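Local coordinates for amino acid adenylation domain-containing protein (Bacillus stratosphericus LAMA 585, PDB 6ULY) that probably activates a keto acid as its acyl adenylate, serving as the adenylation domain of a nonribosomal depsipeptide synthetase module, at residues L197-G202 / S338-S343; G202-N207 / N234-C239; S173-L178 / G226-H231. All coordinates share one frame; numbering follows the deposited sequence.

Interaction 1 (L197-G202 / S338-S343); sequences LANVKG and SAVVFS. With QA7 (5'-O-{(S)-hydroxy[(4-methyl-2-oxopentanoyl)oxy]phosphoryl}adenosine), chain C.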
ATOM      1  N   LEU A 197      19.784 -18.015  11.982  1.00 36.48           N
ATOM      2  CA  LEU A 197      21.068 -18.323  12.604  1.00 38.99           C
ATOM      3  C   LEU A 197      22.213 -17.585  11.934  1.00 39.30           C
ATOM      4  O   LEU A 197      23.206 -17.251  12.592  1.00 44.95           O
ATOM      5  CB  LEU A 197      21.324 -19.826  12.568  1.00 43.63           C
ATOM      6  CG  LEU A 197      20.548 -20.652  13.593  1.00 39.07           C
ATOM      7  CD1 LEU A 197      20.759 -22.133  13.331  1.00 44.18           C
ATOM      8  CD2 LEU A 197      20.971 -20.288  15.000  1.00 41.52           C
ATOM      9  N   ALA A 198      22.102 -17.327  10.630  1.00 38.93           N
ATOM     10  CA  ALA A 198      23.136 -16.565   9.941  1.00 42.01           C
ATOM     11  C   ALA A 198      23.221 -15.148  10.489  1.00 38.25           C
ATOM     12  O   ALA A 198      24.318 -14.602  10.659  1.00 35.55           O
ATOM     13  CB  ALA A 198      22.858 -16.539   8.437  1.00 43.07           C
ATOM     14  N   ASN A 199      22.071 -14.529  10.759  1.00 40.39           N
ATOM     15  CA  ASN A 199      22.078 -13.219  11.398  1.00 41.81           C
ATOM     16  C   ASN A 199      22.606 -13.311  12.823  1.00 37.18           C
ATOM     17  O   ASN A 199      23.401 -12.469  13.257  1.00 37.91           O
ATOM     18  CB  ASN A 199      20.673 -12.622  11.390  1.00 43.73           C
ATOM     19  CG  ASN A 199      20.636 -11.224  11.963  1.00 37.75           C
ATOM     20  OD1 ASN A 199      20.776 -11.030  13.169  1.00 44.20           O
ATOM     21  ND2 ASN A 199      20.452 -10.239  11.098  1.00 34.73           N
ATOM     22  N   VAL A 200      22.178 -14.332  13.566  1.00 33.01           N
ATOM     23  CA  VAL A 200      22.663 -14.506  14.931  1.00 37.99           C
ATOM     24  C   VAL A 200      24.181 -14.633  14.936  1.00 45.61           C
ATOM     25  O   VAL A 200      24.878 -13.944  15.689  1.00 43.01           O
ATOM     26  CB  VAL A 200      21.992 -15.728  15.581  1.00 38.05           C
ATOM     27  CG1 VAL A 200      22.792 -16.197  16.778  1.00 40.40           C
ATOM     28  CG2 VAL A 200      20.560 -15.398  15.986  1.00 38.44           C
ATOM     29  N   LYS A 201      24.716 -15.511  14.082  1.00 44.39           N
ATOM     30  CA  LYS A 201      26.158 -15.738  14.069  1.00 37.46           C
ATOM     31  C   LYS A 201      26.904 -14.502  13.594  1.00 36.27           C
ATOM     32  O   LYS A 201      27.956 -14.157  14.141  1.00 43.51           O
ATOM     33  CB  LYS A 201      26.482 -16.948  13.196  1.00 45.47           C
ATOM     34  CG  LYS A 201      25.914 -18.243  13.753  1.00 41.67           C
ATOM     35  CD  LYS A 201      26.087 -19.412  12.800  1.00 54.45           C
ATOM     36  CE  LYS A 201      25.569 -20.696  13.430  1.00 50.56           C
ATOM     37  NZ  LYS A 201      25.643 -21.855  12.508  1.00 60.75           N
ATOM     38  N   GLY A 202      26.379 -13.816  12.580  1.00 45.61           N
ATOM     39  CA  GLY A 202      26.981 -12.558  12.175  1.00 44.13           C
ATOM     40  C   GLY A 202      26.928 -11.519  13.278  1.00 40.88           C
ATOM     41  O   GLY A 202      27.904 -10.805  13.521  1.00 41.97           O
ATOM     42  N   SER A 338      16.654  -9.071  11.290  1.00 36.61           N
ATOM     43  CA  SER A 338      17.007  -8.036  12.263  1.00 41.80           C
ATOM     44  C   SER A 338      18.258  -7.292  11.799  1.00 40.42           C
ATOM     45  O   SER A 338      18.398  -7.006  10.604  1.00 38.90           O
ATOM     46  CB  SER A 338      17.162  -8.617  13.684  1.00 36.78           C
ATOM     47  OG  SER A 338      18.456  -9.135  13.958  1.00 41.27           O
ATOM     48  N   ALA A 339      19.155  -6.945  12.719  1.00 41.67           N
ATOM     49  CA  ALA A 339      20.218  -6.004  12.390  1.00 42.21           C
ATOM     50  C   ALA A 339      21.255  -6.635  11.470  1.00 39.11           C
ATOM     51  O   ALA A 339      21.579  -7.817  11.587  1.00 38.91           O
ATOM     52  CB  ALA A 339      20.892  -5.503  13.662  1.00 36.32           C
ATOM     53  N   VAL A 340      21.775  -5.826  10.544  1.00 42.10           N
ATOM     54  CA  VAL A 340      22.848  -6.243   9.650  1.00 39.74           C
ATOM     55  C   VAL A 340      24.008  -5.261   9.642  1.00 39.13           C
ATOM     56  O   VAL A 340      25.029  -5.533   9.007  1.00 38.66           O
ATOM     57  CB  VAL A 340      22.325  -6.462   8.215  1.00 36.55           C
ATOM     58  CG1 VAL A 340      21.329  -7.616   8.190  1.00 38.24           C
ATOM     59  CG2 VAL A 340      21.692  -5.186   7.664  1.00 36.03           C
ATOM     60  N   VAL A 341      23.888  -4.128  10.334  1.00 39.92           N
ATOM     61  CA  VAL A 341      24.978  -3.174  10.503  1.00 41.01           C
ATOM     62  C   VAL A 341      25.001  -2.725  11.958  1.00 39.27           C
ATOM     63  O   VAL A 341      23.948  -2.548  12.579  1.00 38.89           O
ATOM     64  CB  VAL A 341      24.840  -1.953   9.570  1.00 36.53           C
ATOM     65  CG1 VAL A 341      25.106  -2.345   8.125  1.00 42.32           C
ATOM     66  CG2 VAL A 341      23.465  -1.316   9.711  1.00 37.16           C
ATOM     67  N   PHE A 342      26.207  -2.532  12.493  1.00 39.60           N
ATOM     68  CA  PHE A 342      26.407  -2.023  13.845  1.00 41.54           C
ATOM     69  C   PHE A 342      27.526  -0.992  13.822  1.00 43.31           C
ATOM     70  O   PHE A 342      28.581  -1.235  13.227  1.00 48.51           O
ATOM     71  CB  PHE A 342      26.767  -3.148  14.826  1.00 40.91           C
ATOM     72  CG  PHE A 342      25.640  -4.097  15.113  1.00 41.25           C
ATOM     73  CD1 PHE A 342      24.734  -3.830  16.124  1.00 36.36           C
ATOM     74  CD2 PHE A 342      25.502  -5.270  14.389  1.00 38.75           C
ATOM     75  CE1 PHE A 342      23.703  -4.707  16.398  1.00 39.77           C
ATOM     76  CE2 PHE A 342      24.474  -6.152  14.659  1.00 34.71           C
ATOM     77  CZ  PHE A 342      23.574  -5.871  15.665  1.00 43.28           C
ATOM     78  N   SER A 343      27.298   0.147  14.471  1.00 40.55           N
ATOM     79  CA  SER A 343      28.289   1.211  14.577  1.00 42.30           C
ATOM     80  C   SER A 343      28.903   1.200  15.971  1.00 43.23           C
ATOM     81  O   SER A 343      28.180   1.228  16.973  1.00 43.94           O
ATOM     82  CB  SER A 343      27.657   2.574  14.294  1.00 40.75           C
ATOM     83  OG  SER A 343      28.560   3.628  14.587  1.00 43.12           O
TER
HETATM   84  C01 QA7 C 701      18.227  -3.029  14.482  1.00 44.33           C
HETATM   85  C02 QA7 C 701      16.850  -3.564  14.606  1.00 40.95           C
HETATM   86  C03 QA7 C 701      16.890  -5.047  14.853  1.00 43.30           C
HETATM   87  C04 QA7 C 701      16.129  -3.073  13.392  1.00 43.01           C
HETATM   88  C05 QA7 C 701      15.179  -4.007  12.713  1.00 44.10           C
HETATM   89  C06 QA7 C 701      13.789  -3.548  12.421  1.00 42.01           C
HETATM   90  C10 QA7 C 701      12.638  -2.177   9.446  1.00 43.28           C
HETATM   91  C11 QA7 C 701      12.655  -0.869   9.024  1.00 47.53           C
HETATM   92  C12 QA7 C 701      13.864  -0.651   8.021  1.00 49.13           C
HETATM   93  C13 QA7 C 701      14.153   0.531   8.155  1.00 49.35           C
HETATM   94  C14 QA7 C 701      13.741   0.964   9.689  1.00 50.13           C
HETATM   95  C16 QA7 C 701      15.452   0.159  11.136  1.00 47.33           C
HETATM   96  C18 QA7 C 701      16.708   1.870  11.336  1.00 44.48           C
HETATM   97  C19 QA7 C 701      17.662   2.841  11.622  1.00 39.75           C
HETATM   98  C21 QA7 C 701      16.581   4.301  10.327  1.00 45.70           C
HETATM   99  C23 QA7 C 701      15.703   2.202  10.530  1.00 44.86           C
HETATM  100  N15 QA7 C 701      14.926   1.116  10.433  1.00 45.42           N
HETATM  101  N17 QA7 C 701      16.540   0.600  11.695  1.00 46.52           N
HETATM  102  N20 QA7 C 701      17.564   4.015  11.101  1.00 47.49           N
HETATM  103  N22 QA7 C 701      15.667   3.448  10.035  1.00 47.65           N
HETATM  104  N24 QA7 C 701      18.735   2.517  12.460  1.00 43.04           N
HETATM  105  O07 QA7 C 701      12.919  -4.289  11.703  1.00 48.97           O
HETATM  106  O09 QA7 C 701      11.583  -2.441  10.293  1.00 48.93           O
HETATM  107  O25 QA7 C 701      13.011   0.051  10.148  1.00 45.76           O
HETATM  108  O26 QA7 C 701      13.400   1.457   7.348  1.00 51.27           O
HETATM  109  O27 QA7 C 701      13.632  -1.039   6.586  1.00 49.27           O
HETATM  110  O28 QA7 C 701      10.573  -3.947  12.045  1.00 59.20           O
HETATM  111  O29 QA7 C 701      11.212  -4.783  10.075  1.00 42.14           O
HETATM  112  O30 QA7 C 701      13.468  -2.544  12.820  1.00 45.83           O
HETATM  113  O31 QA7 C 701      15.536  -5.034  12.390  1.00 46.39           O
HETATM  114  P08 QA7 C 701      11.556  -3.826  11.035  1.00 53.97           P
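The carboxamide of Asn199 is the flat group that meets strand 338-342; its ND2 end is bonded to the strand and its OD1 end lies near Ser338 OG. ND2 donates to the backbone carbonyl of Ala339, with Asn199 ND2 to Ala339 O at 2.7 Å. The bond is short but bent, 139° at the hydrogen. The donor stands above the carbonyl plane, and the acceptor in turn is tilted from the amide plane, so the two flat groups do not meet in a common plane. At the other end Asn199 OD1 lies 3.1 Å from Ser338 OG. A methyl group closes in beside the nitrogen, Val340 CG1 being 4.0 Å from Asn199 ND2. The side chain leaves the helix with CG anti to the backbone N (chi1 -176°), which carries the amide across to the strand, and a weak second bond from ND2 to Ile336 O ties it to the turn ahead of the strand.

The far side of this strand start belongs to the keto acyl adenylate. Ser338 CA comes to 3.3 Å from O31 of the ligand, and Ala339 CB packs at 3.7 Å on its methyl C01. Asn199 is thus a second-shell residue: its amide bonds the carbonyl of Ala339 and lies beside the hydroxyl of Ser338, two pocket residues next to the branched acyl chain, consistent with a part in shaping the keto acid site.

All four touching residues are buried. The helix segment 197-202 runs at 37° to strand 338-342, the two axes approaching to 8.9 Å. Strand 338-342 pairs antiparallel with 327-333, with a classic beta bulge where Val340 and Val341 face Phe331, while helix 224-237 touches both partners, through Met229 on Ser338 and Tyr236 on Val200.

Interaction 2 (G202-N207 / N234-C239); sequences GTVAAN and NVYTGC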
ATOM      1  N   GLY A 202      26.379 -13.816  12.580  1.00 45.61           N
ATOM      2  CA  GLY A 202      26.981 -12.558  12.175  1.00 44.13           C
ATOM      3  C   GLY A 202      26.928 -11.519  13.278  1.00 40.88           C
ATOM      4  O   GLY A 202      27.904 -10.805  13.521  1.00 41.97           O
ATOM      5  N   THR A 203      25.787 -11.424  13.964  1.00 40.93           N
ATOM      6  CA  THR A 203      25.643 -10.445  15.037  1.00 45.40           C
ATOM      7  C   THR A 203      26.590 -10.749  16.193  1.00 40.68           C
ATOM      8  O   THR A 203      27.211  -9.838  16.751  1.00 40.42           O
ATOM      9  CB  THR A 203      24.191 -10.415  15.521  1.00 41.58           C
ATOM     10  OG1 THR A 203      23.362  -9.843  14.501  1.00 40.12           O
ATOM     11  CG2 THR A 203      24.052  -9.601  16.812  1.00 38.07           C
ATOM     12  N   VAL A 204      26.717 -12.027  16.563  1.00 39.76           N
ATOM     13  CA  VAL A 204      27.611 -12.399  17.657  1.00 43.70           C
ATOM     14  C   VAL A 204      29.053 -12.038  17.318  1.00 46.54           C
ATOM     15  O   VAL A 204      29.797 -11.534  18.169  1.00 47.53           O
ATOM     16  CB  VAL A 204      27.466 -13.899  17.973  1.00 45.44           C
ATOM     17  CG1 VAL A 204      28.578 -14.363  18.913  1.00 39.34           C
ATOM     18  CG2 VAL A 204      26.100 -14.180  18.577  1.00 43.16           C
ATOM     19  N   ALA A 205      29.470 -12.287  16.074  1.00 43.26           N
ATOM     20  CA  ALA A 205      30.857 -12.031  15.695  1.00 42.58           C
ATOM     21  C   ALA A 205      31.162 -10.539  15.648  1.00 47.26           C
ATOM     22  O   ALA A 205      32.243 -10.110  16.067  1.00 50.72           O
ATOM     23  CB  ALA A 205      31.159 -12.670  14.340  1.00 43.67           C
ATOM     24  N   ALA A 206      30.232  -9.735  15.126  1.00 45.03           N
ATOM     25  CA  ALA A 206      30.485  -8.301  15.014  1.00 46.26           C
ATOM     26  C   ALA A 206      30.521  -7.635  16.385  1.00 46.37           C
ATOM     27  O   ALA A 206      31.334  -6.733  16.622  1.00 49.71           O
ATOM     28  CB  ALA A 206      29.423  -7.649  14.129  1.00 44.52           C
ATOM     29  N   ASN A 207      29.653  -8.061  17.298  1.00 43.75           N
ATOM     30  CA  ASN A 207      29.582  -7.472  18.628  1.00 47.04           C
ATOM     31  C   ASN A 207      30.445  -8.192  19.654  1.00 51.12           C
ATOM     32  O   ASN A 207      30.603  -7.685  20.769  1.00 48.62           O
ATOM     33  CB  ASN A 207      28.134  -7.463  19.124  1.00 39.44           C
ATOM     34  CG  ASN A 207      27.266  -6.505  18.353  1.00 44.94           C
ATOM     35  OD1 ASN A 207      27.288  -5.299  18.598  1.00 46.19           O
ATOM     36  ND2 ASN A 207      26.489  -7.034  17.413  1.00 42.95           N
ATOM     37  N   ASN A 234      20.850 -14.498  22.477  1.00 40.74           N
ATOM     38  CA  ASN A 234      21.158 -14.827  23.864  1.00 36.55           C
ATOM     39  C   ASN A 234      21.175 -16.335  24.081  1.00 38.12           C
ATOM     40  O   ASN A 234      22.089 -16.867  24.718  1.00 41.66           O
ATOM     41  CB  ASN A 234      20.146 -14.157  24.795  1.00 38.61           C
ATOM     42  CG  ASN A 234      20.272 -12.649  24.808  1.00 39.11           C
ATOM     43  OD1 ASN A 234      21.364 -12.101  24.655  1.00 42.07           O
ATOM     44  ND2 ASN A 234      19.148 -11.967  24.987  1.00 42.87           N
ATOM     45  N   VAL A 235      20.168 -17.043  23.564  1.00 37.85           N
ATOM     46  CA  VAL A 235      20.146 -18.497  23.699  1.00 38.52           C
ATOM     47  C   VAL A 235      21.330 -19.117  22.964  1.00 42.60           C
ATOM     48  O   VAL A 235      21.943 -20.079  23.444  1.00 39.55           O
ATOM     49  CB  VAL A 235      18.807 -19.067  23.191  1.00 35.72           C
ATOM     50  CG1 VAL A 235      18.715 -20.560  23.485  1.00 43.14           C
ATOM     51  CG2 VAL A 235      17.636 -18.338  23.831  1.00 41.43           C
ATOM     52  N   TYR A 236      21.676 -18.572  21.791  1.00 40.82           N
ATOM     53  CA  TYR A 236      22.793 -19.111  21.018  1.00 39.54           C
ATOM     54  C   TYR A 236      24.109 -18.969  21.774  1.00 43.05           C
ATOM     55  O   TYR A 236      24.935 -19.892  21.783  1.00 43.55           O
ATOM     56  CB  TYR A 236      22.886 -18.405  19.665  1.00 42.82           C
ATOM     57  CG  TYR A 236      24.029 -18.899  18.807  1.00 44.80           C
ATOM     58  CD1 TYR A 236      25.267 -18.264  18.826  1.00 41.14           C
ATOM     59  CD2 TYR A 236      23.872 -20.005  17.977  1.00 45.17           C
ATOM     60  CE1 TYR A 236      26.318 -18.717  18.041  1.00 40.84           C
ATOM     61  CE2 TYR A 236      24.914 -20.462  17.186  1.00 45.98           C
ATOM     62  CZ  TYR A 236      26.133 -19.816  17.222  1.00 44.27           C
ATOM     63  OH  TYR A 236      27.169 -20.273  16.437  1.00 46.56           O
ATOM     64  N   THR A 237      24.343 -17.805  22.378  1.00 40.76           N
ATOM     65  CA  THR A 237      25.495 -17.638  23.251  1.00 46.24           C
ATOM     66  C   THR A 237      25.293 -18.295  24.609  1.00 39.23           C
ATOM     67  O   THR A 237      26.258 -18.418  25.367  1.00 48.01           O
ATOM     68  CB  THR A 237      25.810 -16.152  23.449  1.00 41.23           C
ATOM     69  OG1 THR A 237      24.727 -15.512  24.140  1.00 44.94           O
ATOM     70  CG2 THR A 237      26.038 -15.466  22.098  1.00 41.57           C
ATOM     71  N   GLY A 238      24.074 -18.724  24.925  1.00 44.36           N
ATOM     72  CA  GLY A 238      23.794 -19.303  26.224  1.00 39.60           C
ATOM     73  C   GLY A 238      23.951 -18.348  27.387  1.00 47.12           C
ATOM     74  O   GLY A 238      24.085 -18.796  28.529  1.00 48.53           O
ATOM     75  N   CYS A 239      23.933 -17.040  27.130  1.00 43.91           N
ATOM     76  CA  CYS A 239      24.139 -16.045  28.172  1.00 43.61           C
ATOM     77  C   CYS A 239      22.845 -15.797  28.943  1.00 47.41           C
ATOM     78  O   CYS A 239      21.764 -16.276  28.582  1.00 46.57           O
ATOM     79  CB  CYS A 239      24.661 -14.736  27.570  1.00 45.35           C
ATOM     80  SG  CYS A 239      23.399 -13.643  26.851  1.00 42.18           S
TER
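A helix-to-helix contact near the surface joins the last turns of helices 193-207 and 224-237, the second of which ends in a Schellman motif. Val204 carries the contact: its CG2 methyl reaches the methyl of Thr237, with Val204 CG2 to Thr237 CG2 at 3.7 Å, and also approaches the Tyr236 ring obliquely, with Val204 CG2 to Tyr236 CD1 at 4.2 Å. The valine and threonine side chains slide past each other in opposite directions. Thr237 turns its methyl rather than its hydroxyl to the valine because OG1 sits between the backbone N and the carbonyl carbon (chi1 65°), which places it by the carbonyls of its own helix, where it bonds to Val233 O or Asn234 O.

Gly238, with positive phi, is the C-prime residue that ends the helix: Cys239 N bonds to Asn234 O at 3.0 Å, and Gly238 N makes a weak bond to Val235 O. The other helix end is fastened by its own side chain, as Asn207 ND2 donates to Thr203 O at 3.0 Å. That carbonyl also takes the backbone N of Asn207, the two donors arriving from opposite faces of its plane.

Around the contact, Tyr236 leans back on Val200 and Lys201 of helix 193-207 and on Val21 of helix 18-26, while Asn207 OD1 bonds to Arg328 and Gly238 leads into strand 240-243.

Interaction 3 (S173-L178 / G226-H231); sequences SVFFIL and GIVMFH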
ATOM      1  N   SER A 173      11.221 -23.744   7.511  1.00 36.14           N
ATOM      2  CA  SER A 173      10.722 -22.495   8.070  1.00 39.98           C
ATOM      3  C   SER A 173      10.662 -22.591   9.589  1.00 42.76           C
ATOM      4  O   SER A 173      10.138 -23.563  10.139  1.00 39.56           O
ATOM      5  CB  SER A 173       9.338 -22.185   7.507  1.00 39.63           C
ATOM      6  OG  SER A 173       9.401 -21.949   6.113  1.00 43.84           O
ATOM      7  N   VAL A 174      11.195 -21.581  10.271  1.00 40.81           N
ATOM      8  CA  VAL A 174      11.270 -21.590  11.726  1.00 38.89           C
ATOM      9  C   VAL A 174      10.202 -20.699  12.353  1.00 42.96           C
ATOM     10  O   VAL A 174       9.671 -21.031  13.413  1.00 39.59           O
ATOM     11  CB  VAL A 174      12.686 -21.187  12.197  1.00 37.79           C
ATOM     12  CG1 VAL A 174      12.986 -19.733  11.848  1.00 40.15           C
ATOM     13  CG2 VAL A 174      12.846 -21.447  13.698  1.00 45.83           C
ATOM     14  N   PHE A 175       9.872 -19.570  11.723  1.00 37.99           N
ATOM     15  CA  PHE A 175       8.729 -18.781  12.168  1.00 38.56           C
ATOM     16  C   PHE A 175       8.333 -17.781  11.090  1.00 44.66           C
ATOM     17  O   PHE A 175       9.122 -17.442  10.204  1.00 40.96           O
ATOM     18  CB  PHE A 175       9.011 -18.045  13.491  1.00 35.42           C
ATOM     19  CG  PHE A 175      10.095 -17.001  13.404  1.00 36.70           C
ATOM     20  CD1 PHE A 175       9.825 -15.733  12.913  1.00 41.01           C
ATOM     21  CD2 PHE A 175      11.374 -17.278  13.846  1.00 39.51           C
ATOM     22  CE1 PHE A 175      10.820 -14.774  12.839  1.00 35.62           C
ATOM     23  CE2 PHE A 175      12.373 -16.324  13.775  1.00 36.77           C
ATOM     24  CZ  PHE A 175      12.092 -15.067  13.273  1.00 35.76           C
ATOM     25  N   PHE A 176       7.084 -17.333  11.179  1.00 39.55           N
ATOM     26  CA  PHE A 176       6.599 -16.164  10.468  1.00 39.38           C
ATOM     27  C   PHE A 176       6.690 -14.937  11.368  1.00 41.34           C
ATOM     28  O   PHE A 176       6.636 -15.039  12.595  1.00 37.94           O
ATOM     29  CB  PHE A 176       5.143 -16.350  10.035  1.00 39.61           C
ATOM     30  CG  PHE A 176       4.929 -17.473   9.067  1.00 39.31           C
ATOM     31  CD1 PHE A 176       5.294 -17.338   7.739  1.00 42.18           C
ATOM     32  CD2 PHE A 176       4.337 -18.653   9.479  1.00 35.38           C
ATOM     33  CE1 PHE A 176       5.086 -18.367   6.841  1.00 44.23           C
ATOM     34  CE2 PHE A 176       4.127 -19.685   8.590  1.00 42.26           C
ATOM     35  CZ  PHE A 176       4.502 -19.541   7.263  1.00 44.76           C
ATOM     36  N   ILE A 177       6.812 -13.767  10.750  1.00 42.20           N
ATOM     37  CA  ILE A 177       6.753 -12.510  11.485  1.00 42.01           C
ATOM     38  C   ILE A 177       6.113 -11.463  10.587  1.00 46.53           C
ATOM     39  O   ILE A 177       6.398 -11.392   9.387  1.00 42.88           O
ATOM     40  CB  ILE A 177       8.144 -12.062  11.990  1.00 43.51           C
ATOM     41  CG1 ILE A 177       8.021 -10.756  12.785  1.00 42.55           C
ATOM     42  CG2 ILE A 177       9.118 -11.895  10.844  1.00 37.48           C
ATOM     43  CD1 ILE A 177       9.192 -10.493  13.727  1.00 39.12           C
ATOM     44  N   LEU A 178       5.236 -10.660  11.177  1.00 48.83           N
ATOM     45  CA  LEU A 178       4.452  -9.691  10.432  1.00 44.99           C
ATOM     46  C   LEU A 178       5.151  -8.340  10.408  1.00 48.72           C
ATOM     47  O   LEU A 178       5.769  -7.928  11.393  1.00 46.47           O
ATOM     48  CB  LEU A 178       3.059  -9.563  11.044  1.00 44.65           C
ATOM     49  CG  LEU A 178       1.987 -10.484  10.451  1.00 54.48           C
ATOM     50  CD1 LEU A 178       2.490 -11.895  10.194  1.00 48.95           C
ATOM     51  CD2 LEU A 178       0.783 -10.524  11.381  1.00 49.57           C
ATOM     52  N   GLY A 226      13.668  -8.076  18.966  1.00 39.28           N
ATOM     53  CA  GLY A 226      13.410  -8.751  20.223  1.00 41.44           C
ATOM     54  C   GLY A 226      13.610 -10.250  20.123  1.00 38.65           C
ATOM     55  O   GLY A 226      14.197 -10.869  21.017  1.00 40.47           O
ATOM     56  N   ILE A 227      13.139 -10.854  19.034  1.00 36.06           N
ATOM     57  CA  ILE A 227      13.188 -12.307  18.935  1.00 40.10           C
ATOM     58  C   ILE A 227      14.563 -12.770  18.467  1.00 40.32           C
ATOM     59  O   ILE A 227      15.132 -13.710  19.031  1.00 42.07           O
ATOM     60  CB  ILE A 227      12.058 -12.823  18.021  1.00 36.85           C
ATOM     61  CG1 ILE A 227      12.119 -14.348  17.896  1.00 42.00           C
ATOM     62  CG2 ILE A 227      12.104 -12.166  16.633  1.00 40.81           C
ATOM     63  CD1 ILE A 227      11.993 -15.091  19.227  1.00 45.45           C
ATOM     64  N   VAL A 228      15.138 -12.105  17.464  1.00 36.06           N
ATOM     65  CA  VAL A 228      16.397 -12.559  16.883  1.00 39.27           C
ATOM     66  C   VAL A 228      17.572 -11.824  17.512  1.00 35.44           C
ATOM     67  O   VAL A 228      18.438 -12.444  18.138  1.00 38.26           O
ATOM     68  CB  VAL A 228      16.413 -12.381  15.353  1.00 35.79           C
ATOM     69  CG1 VAL A 228      17.740 -12.878  14.773  1.00 36.90           C
ATOM     70  CG2 VAL A 228      15.242 -13.108  14.716  1.00 36.83           C
ATOM     71  N   MET A 229      17.618 -10.500  17.344  1.00 31.06           N
ATOM     72  CA  MET A 229      18.819  -9.762  17.725  1.00 35.24           C
ATOM     73  C   MET A 229      19.174  -9.974  19.192  1.00 36.97           C
ATOM     74  O   MET A 229      20.349  -9.867  19.564  1.00 39.12           O
ATOM     75  CB  MET A 229      18.642  -8.271  17.442  1.00 26.75           C
ATOM     76  CG  MET A 229      19.892  -7.453  17.718  1.00 30.38           C
ATOM     77  SD  MET A 229      19.724  -5.709  17.285  1.00 38.10           S
ATOM     78  CE  MET A 229      18.466  -5.181  18.447  1.00 38.07           C
ATOM     79  N   PHE A 230      18.191 -10.288  20.036  1.00 35.14           N
ATOM     80  CA  PHE A 230      18.447 -10.479  21.462  1.00 41.25           C
ATOM     81  C   PHE A 230      18.083 -11.889  21.904  1.00 38.74           C
ATOM     82  O   PHE A 230      18.984 -12.665  22.231  1.00 39.03           O
ATOM     83  CB  PHE A 230      17.717  -9.409  22.274  1.00 34.87           C
ATOM     84  CG  PHE A 230      18.586  -8.229  22.595  1.00 36.96           C
ATOM     85  CD1 PHE A 230      18.968  -7.967  23.896  1.00 35.74           C
ATOM     86  CD2 PHE A 230      19.067  -7.412  21.583  1.00 39.47           C
ATOM     87  CE1 PHE A 230      19.788  -6.899  24.190  1.00 39.83           C
ATOM     88  CE2 PHE A 230      19.893  -6.344  21.870  1.00 40.25           C
ATOM     89  CZ  PHE A 230      20.253  -6.086  23.178  1.00 40.53           C
ATOM     90  N   HIS A 231      16.804 -12.262  21.901  1.00 36.55           N
ATOM     91  CA  HIS A 231      16.428 -13.544  22.487  1.00 40.79           C
ATOM     92  C   HIS A 231      17.232 -14.690  21.877  1.00 42.14           C
ATOM     93  O   HIS A 231      17.885 -15.454  22.599  1.00 36.32           O
ATOM     94  CB  HIS A 231      14.928 -13.784  22.322  1.00 34.22           C
ATOM     95  CG  HIS A 231      14.476 -15.118  22.827  1.00 40.28           C
ATOM     96  ND1 HIS A 231      14.719 -15.550  24.115  1.00 42.14           N
ATOM     97  CD2 HIS A 231      13.806 -16.122  22.215  1.00 39.54           C
ATOM     98  CE1 HIS A 231      14.210 -16.759  24.275  1.00 37.06           C
ATOM     99  NE2 HIS A 231      13.652 -17.129  23.136  1.00 42.91           N
TER
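Phe175 brings the para end of its ring, CZ, up against the CG2 methyls of Ile227 and Val228 of helix 224-237. Its CG lies between the backbone N and the carbonyl carbon (chi1 65°), and with chi2 at 82° the ring stands across the CA-CB bond. Val228 CG2 comes to the ring edge, near its plane, 4.0 Å from Phe175 CZ. Ile227 CG2 approaches the same carbon obliquely, at 4.4 Å. On the strand itself, Ile177 CG2 lies in plane at the ring edge, so methyls from both segments border the phenylalanine.

Ile177 is extended, CG1 anti to the backbone N (chi1 -179°) and CD1 carried on nearly straight, which lets Ile177 CD1 reach to 4.4 Å from Ile227 CG2. Ile227 CG2 therefore meets both strand residues. Val228 divides its branches: CG2 meets Phe175, whereas CG1 faces Asn199 and Ser338. The helix is widened here by a pi-type turn, marked by the bond from His231 N to Gly226 O at 3.1 Å.

Val196 of helix 193-207 and Pro95 of strand 94-97 pack against Phe175, and Leu97 against Ile227. Met229, next along the helix, touches the adenylate. The contact is wholly apolar and buried, with nearest approaches of 4.0 to 4.4 Å; it depends on shape and the exclusion of water rather than on directional bonds.

Overall arrangement
Two helices and two sheets of the AMP-binding region are joined by the three contacts, interaction 1 touching each of the others. Interactions 1 and 2 share helix 193-207, with centres about 9 Å apart; interactions 2 and 3 share helix 224-237, about 14 Å apart. In sequence, strand 173-178 comes first, then helix 193-207, helix 224-237 and strand 338-342; interaction 2 is nested within the loop closed by interaction 1, while interaction 3 crosses both. Interactions 1 and 3, about 13 Å apart, meet where Met229 touches Ser338 and Ala339. Those three residues belong to the adenylate pocket, so the two buried contacts reach the ligand and interaction 2 joins the same helices farther out.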